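Long-range contact in SusD superfamily protein (Bacteroides vulgatus, PDB 3MYV), which probably binds polysaccharide at the outer membrane, as SusD does with starch: residues N183-L195 with K243-S255. Numbering follows the deposited sequence.
Sequences NNGRMNKYAARAL and KFGSESFFEIANS. With NA (sodium ion), chain C.
Asn184 lays its side chain over one face of the Phe244 ring: amide and ring planes are 1° apart, and Asn184 CB stands 3.4 Å from the Phe244 ring centroid, a CH-pi contact almost on the ring normal. The ring's opposite face meets Glu251 OE2, offset toward the rim, and that same oxygen accepts a bond from Phe244 N. With an alanine in place of Phe244, the amide of Asn184 would probably lose the flat surface it stacks on and be freer to turn. Gly185, inside a type II turn from Asn183 to Arg186, brings its CA to 3.4 Å from Glu251 O in a CA-H...O contact; a CB here would jam against the carbonyl O of Asn184 and crowd Ala253 CB. Water 3 bridges the segments, donating to Gly185 O and accepting from Ala253 N; water 2, held by Gly185 N and Arg186 O, adds a weak bond from Glu251 N. Next, Met187, a selenomethionine, sets CG over one face of the Phe250 ring, 3.8 Å from its centroid; SE lies obliquely, 4.7 Å from that centroid, a Met-aromatic contact. Helix 103-128 packs against Met187 through Ala115 and Val116. Asn188 caps helix 189-202, OD1 accepting from Ala191 N at 3.1 Å, and its side chain has another polar partner in Tyr226. On that helix, Tyr190 CB meets Phe249 CD1 at 3.7 Å and Ala194 CB meets Phe249 CD2 at 3.6 Å, with Ala191 packed against Phe249 CB. Strand 248-252 pairs antiparallel with 329-333, and Phe249 and Phe250 both face Leu332 in a classic beta bulge, consistent with both rings facing 183-195, Phe249 on the helix and Phe250 mainly on the loop before it. The chemistry thus divides: apolar packing joins helix to bulge, whereas the turn meets 243-255 through an amide-ring stack, a CA-H...O contact and water 3.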
# COMPACT_ATOMS: atom_id res chain seq x y z
N ASN A 183 -10.33 -11.34 11.50
CA ASN A 183 -11.58 -11.22 10.76
C ASN A 183 -11.20 -11.05 9.31
O ASN A 183 -10.87 -9.96 8.89
CB ASN A 183 -12.40 -10.03 11.26
CG ASN A 183 -13.83 -10.02 10.70
OD1 ASN A 183 -14.28 -10.99 10.08
ND2 ASN A 183 -14.54 -8.95 10.94
N ASN A 184 -11.22 -12.15 8.55
CA ASN A 184 -10.57 -12.17 7.25
C ASN A 184 -11.25 -11.20 6.31
O ASN A 184 -12.46 -11.25 6.16
CB ASN A 184 -10.60 -13.58 6.63
CG ASN A 184 -9.69 -14.57 7.32
OD1 ASN A 184 -8.68 -14.22 7.94
ND2 ASN A 184 -10.01 -15.85 7.15
N GLY A 185 -10.48 -10.30 5.70
CA GLY A 185 -11.04 -9.27 4.82
C GLY A 185 -11.07 -7.91 5.50
O GLY A 185 -11.35 -6.88 4.85
N ARG A 186 -10.78 -7.88 6.80
CA ARG A 186 -10.73 -6.64 7.55
C ARG A 186 -9.47 -6.53 8.42
O ARG A 186 -8.75 -7.51 8.62
CB ARG A 186 -12.01 -6.49 8.40
CG ARG A 186 -13.29 -6.41 7.54
CD ARG A 186 -14.61 -6.62 8.32
NE ARG A 186 -14.82 -5.74 9.47
CZ ARG A 186 -15.95 -5.68 10.18
NH1 ARG A 186 -17.02 -6.38 9.83
NH2 ARG A 186 -16.04 -4.90 11.25
N MSE A 187 -9.22 -5.34 8.95
CA MSE A 187 -8.10 -5.10 9.83
C MSE A 187 -8.47 -5.50 11.26
O MSE A 187 -9.57 -5.21 11.73
CB MSE A 187 -7.70 -3.61 9.81
CG MSE A 187 -7.01 -3.21 8.52
SE MSE A 187 -6.25 -1.47 8.52
CE MSE A 187 -7.83 -0.48 8.05
N ASN A 188 -7.53 -6.14 11.94
CA ASN A 188 -7.58 -6.36 13.38
C ASN A 188 -6.41 -5.61 14.03
O ASN A 188 -5.71 -4.86 13.37
CB ASN A 188 -7.53 -7.85 13.73
CG ASN A 188 -6.20 -8.51 13.36
OD1 ASN A 188 -5.37 -7.91 12.70
ND2 ASN A 188 -6.00 -9.75 13.80
N LYS A 189 -6.20 -5.83 15.33
CA LYS A 189 -5.15 -5.08 16.06
C LYS A 189 -3.77 -5.30 15.45
O LYS A 189 -2.99 -4.36 15.34
CB LYS A 189 -5.16 -5.49 17.54
CG LYS A 189 -4.29 -4.62 18.44
CD LYS A 189 -4.46 -5.07 19.90
CE LYS A 189 -3.48 -4.36 20.79
NZ LYS A 189 -3.87 -4.48 22.19
N TYR A 190 -3.48 -6.52 15.01
CA TYR A 190 -2.21 -6.76 14.36
C TYR A 190 -2.00 -5.94 13.10
O TYR A 190 -0.92 -5.37 12.90
CB TYR A 190 -2.01 -8.23 14.06
CG TYR A 190 -1.67 -9.08 15.25
CD1 TYR A 190 -0.34 -9.34 15.59
CD2 TYR A 190 -2.67 -9.71 15.96
CE1 TYR A 190 -0.04 -10.16 16.67
CE2 TYR A 190 -2.38 -10.55 17.02
CZ TYR A 190 -1.07 -10.76 17.37
OH TYR A 190 -0.82 -11.59 18.43
N ALA A 191 -3.01 -5.89 12.23
CA ALA A 191 -3.00 -5.09 11.02
C ALA A 191 -2.77 -3.64 11.34
O ALA A 191 -1.94 -2.95 10.70
CB ALA A 191 -4.37 -5.25 10.26
N ALA A 192 -3.53 -3.14 12.30
CA ALA A 192 -3.41 -1.73 12.69
C ALA A 192 -2.01 -1.37 13.19
O ALA A 192 -1.51 -0.27 12.89
CB ALA A 192 -4.48 -1.36 13.77
N ARG A 193 -1.39 -2.25 13.98
CA ARG A 193 -0.01 -2.04 14.43
C ARG A 193 0.97 -2.13 13.25
O ARG A 193 1.91 -1.35 13.19
CB ARG A 193 0.38 -3.05 15.53
CG ARG A 193 -0.47 -2.93 16.81
CD ARG A 193 -0.25 -4.12 17.72
NE ARG A 193 1.08 -4.12 18.31
CZ ARG A 193 1.68 -5.19 18.81
NH1 ARG A 193 1.13 -6.41 18.72
NH2 ARG A 193 2.86 -5.04 19.38
N ALA A 194 0.74 -3.05 12.31
CA ALA A 194 1.61 -3.14 11.15
C ALA A 194 1.55 -1.82 10.35
O ALA A 194 2.58 -1.28 9.93
CB ALA A 194 1.23 -4.36 10.27
N LEU A 195 0.34 -1.29 10.16
CA LEU A 195 0.16 -0.05 9.41
C LEU A 195 0.85 1.13 10.14
O LEU A 195 1.53 1.95 9.51
CB LEU A 195 -1.35 0.24 9.21
CG LEU A 195 -1.75 1.52 8.48
CD1 LEU A 195 -1.10 1.63 7.11
CD2 LEU A 195 -3.28 1.66 8.36
N LYS A 243 -6.01 -18.23 0.45
CA LYS A 243 -6.35 -16.88 0.86
C LYS A 243 -6.17 -16.71 2.38
O LYS A 243 -6.25 -17.68 3.14
CB LYS A 243 -7.77 -16.51 0.43
CG LYS A 243 -7.93 -16.43 -1.08
CD LYS A 243 -9.35 -16.08 -1.48
CE LYS A 243 -9.44 -15.48 -2.92
NZ LYS A 243 -10.78 -14.82 -3.24
N PHE A 244 -5.91 -15.48 2.78
CA PHE A 244 -5.72 -15.15 4.19
C PHE A 244 -4.64 -16.02 4.81
O PHE A 244 -4.84 -16.59 5.87
CB PHE A 244 -7.06 -15.26 4.94
CG PHE A 244 -8.18 -14.54 4.24
CD1 PHE A 244 -8.19 -13.14 4.16
CD2 PHE A 244 -9.19 -15.24 3.62
CE1 PHE A 244 -9.20 -12.47 3.48
CE2 PHE A 244 -10.20 -14.56 2.94
CZ PHE A 244 -10.21 -13.19 2.88
N GLY A 245 -3.50 -16.14 4.11
CA GLY A 245 -2.40 -16.94 4.60
C GLY A 245 -1.75 -16.40 5.87
O GLY A 245 -2.07 -15.31 6.35
N SER A 246 -0.79 -17.16 6.40
CA SER A 246 -0.18 -16.85 7.70
C SER A 246 0.56 -15.52 7.78
O SER A 246 0.82 -15.04 8.89
CB SER A 246 0.79 -17.97 8.15
OG SER A 246 1.94 -18.05 7.32
N GLU A 247 0.93 -14.91 6.65
CA GLU A 247 1.58 -13.59 6.71
C GLU A 247 0.55 -12.44 6.68
O GLU A 247 0.87 -11.29 7.04
CB GLU A 247 2.53 -13.38 5.55
CG GLU A 247 3.81 -14.20 5.64
CD GLU A 247 4.93 -13.65 4.79
OE1 GLU A 247 4.94 -12.44 4.49
OE2 GLU A 247 5.81 -14.45 4.45
N SER A 248 -0.66 -12.73 6.24
CA SER A 248 -1.62 -11.70 5.90
C SER A 248 -2.32 -11.14 7.13
O SER A 248 -3.14 -11.84 7.75
CB SER A 248 -2.67 -12.25 4.93
OG SER A 248 -3.57 -11.21 4.58
N PHE A 249 -2.02 -9.89 7.46
CA PHE A 249 -2.77 -9.17 8.51
C PHE A 249 -4.08 -8.60 7.91
O PHE A 249 -5.16 -8.62 8.55
CB PHE A 249 -2.00 -7.97 9.08
CG PHE A 249 -0.65 -8.27 9.66
CD1 PHE A 249 -0.53 -9.09 10.78
CD2 PHE A 249 0.51 -7.69 9.12
CE1 PHE A 249 0.73 -9.37 11.34
CE2 PHE A 249 1.77 -7.94 9.70
CZ PHE A 249 1.87 -8.80 10.80
N PHE A 250 -3.96 -8.07 6.70
CA PHE A 250 -5.10 -7.44 6.02
C PHE A 250 -4.98 -7.69 4.53
O PHE A 250 -3.98 -7.29 3.92
CB PHE A 250 -5.10 -5.93 6.31
CG PHE A 250 -6.19 -5.15 5.60
CD1 PHE A 250 -7.46 -5.71 5.38
CD2 PHE A 250 -5.96 -3.87 5.18
CE1 PHE A 250 -8.45 -4.99 4.72
CE2 PHE A 250 -6.95 -3.14 4.53
CZ PHE A 250 -8.19 -3.73 4.29
N GLU A 251 -5.99 -8.33 3.94
CA GLU A 251 -6.09 -8.36 2.48
C GLU A 251 -7.53 -8.07 2.08
O GLU A 251 -8.44 -8.38 2.85
CB GLU A 251 -5.60 -9.69 1.89
CG GLU A 251 -6.43 -10.91 2.26
CD GLU A 251 -5.74 -12.21 1.92
OE1 GLU A 251 -4.63 -12.45 2.44
OE2 GLU A 251 -6.33 -13.02 1.16
N ILE A 252 -7.72 -7.54 0.88
CA ILE A 252 -9.06 -7.26 0.33
C ILE A 252 -9.72 -8.58 -0.12
O ILE A 252 -9.15 -9.34 -0.92
CB ILE A 252 -8.99 -6.27 -0.87
CG1 ILE A 252 -8.27 -4.97 -0.49
CG2 ILE A 252 -10.38 -5.98 -1.47
CD1 ILE A 252 -8.99 -4.15 0.64
N ALA A 253 -10.92 -8.84 0.38
CA ALA A 253 -11.61 -10.08 0.04
C ALA A 253 -12.32 -9.90 -1.31
O ALA A 253 -13.15 -9.00 -1.48
CB ALA A 253 -12.61 -10.49 1.12
N ASN A 254 -12.00 -10.77 -2.25
CA ASN A 254 -12.58 -10.76 -3.58
C ASN A 254 -13.18 -12.13 -3.81
O ASN A 254 -12.87 -13.09 -3.11
CB ASN A 254 -11.47 -10.45 -4.59
CG ASN A 254 -11.97 -10.15 -6.01
OD1 ASN A 254 -13.16 -10.15 -6.30
ND2 ASN A 254 -11.01 -9.91 -6.91
N SER A 255 -14.11 -12.24 -4.75
CA SER A 255 -14.63 -13.55 -5.12
C SER A 255 -14.96 -13.55 -6.60
O SER A 255 -15.00 -12.49 -7.22
CB SER A 255 -15.88 -13.87 -4.31
OG SER A 255 -17.02 -13.29 -4.92
NA NA C . -14.02 -10.69 -8.42
O HOH W 1 -6.28 -12.88 8.44
O HOH W 2 -7.88 -9.32 6.45
O HOH W 3 -12.16 -7.05 2.27
O HOH W 4 -15.38 -11.29 -10.37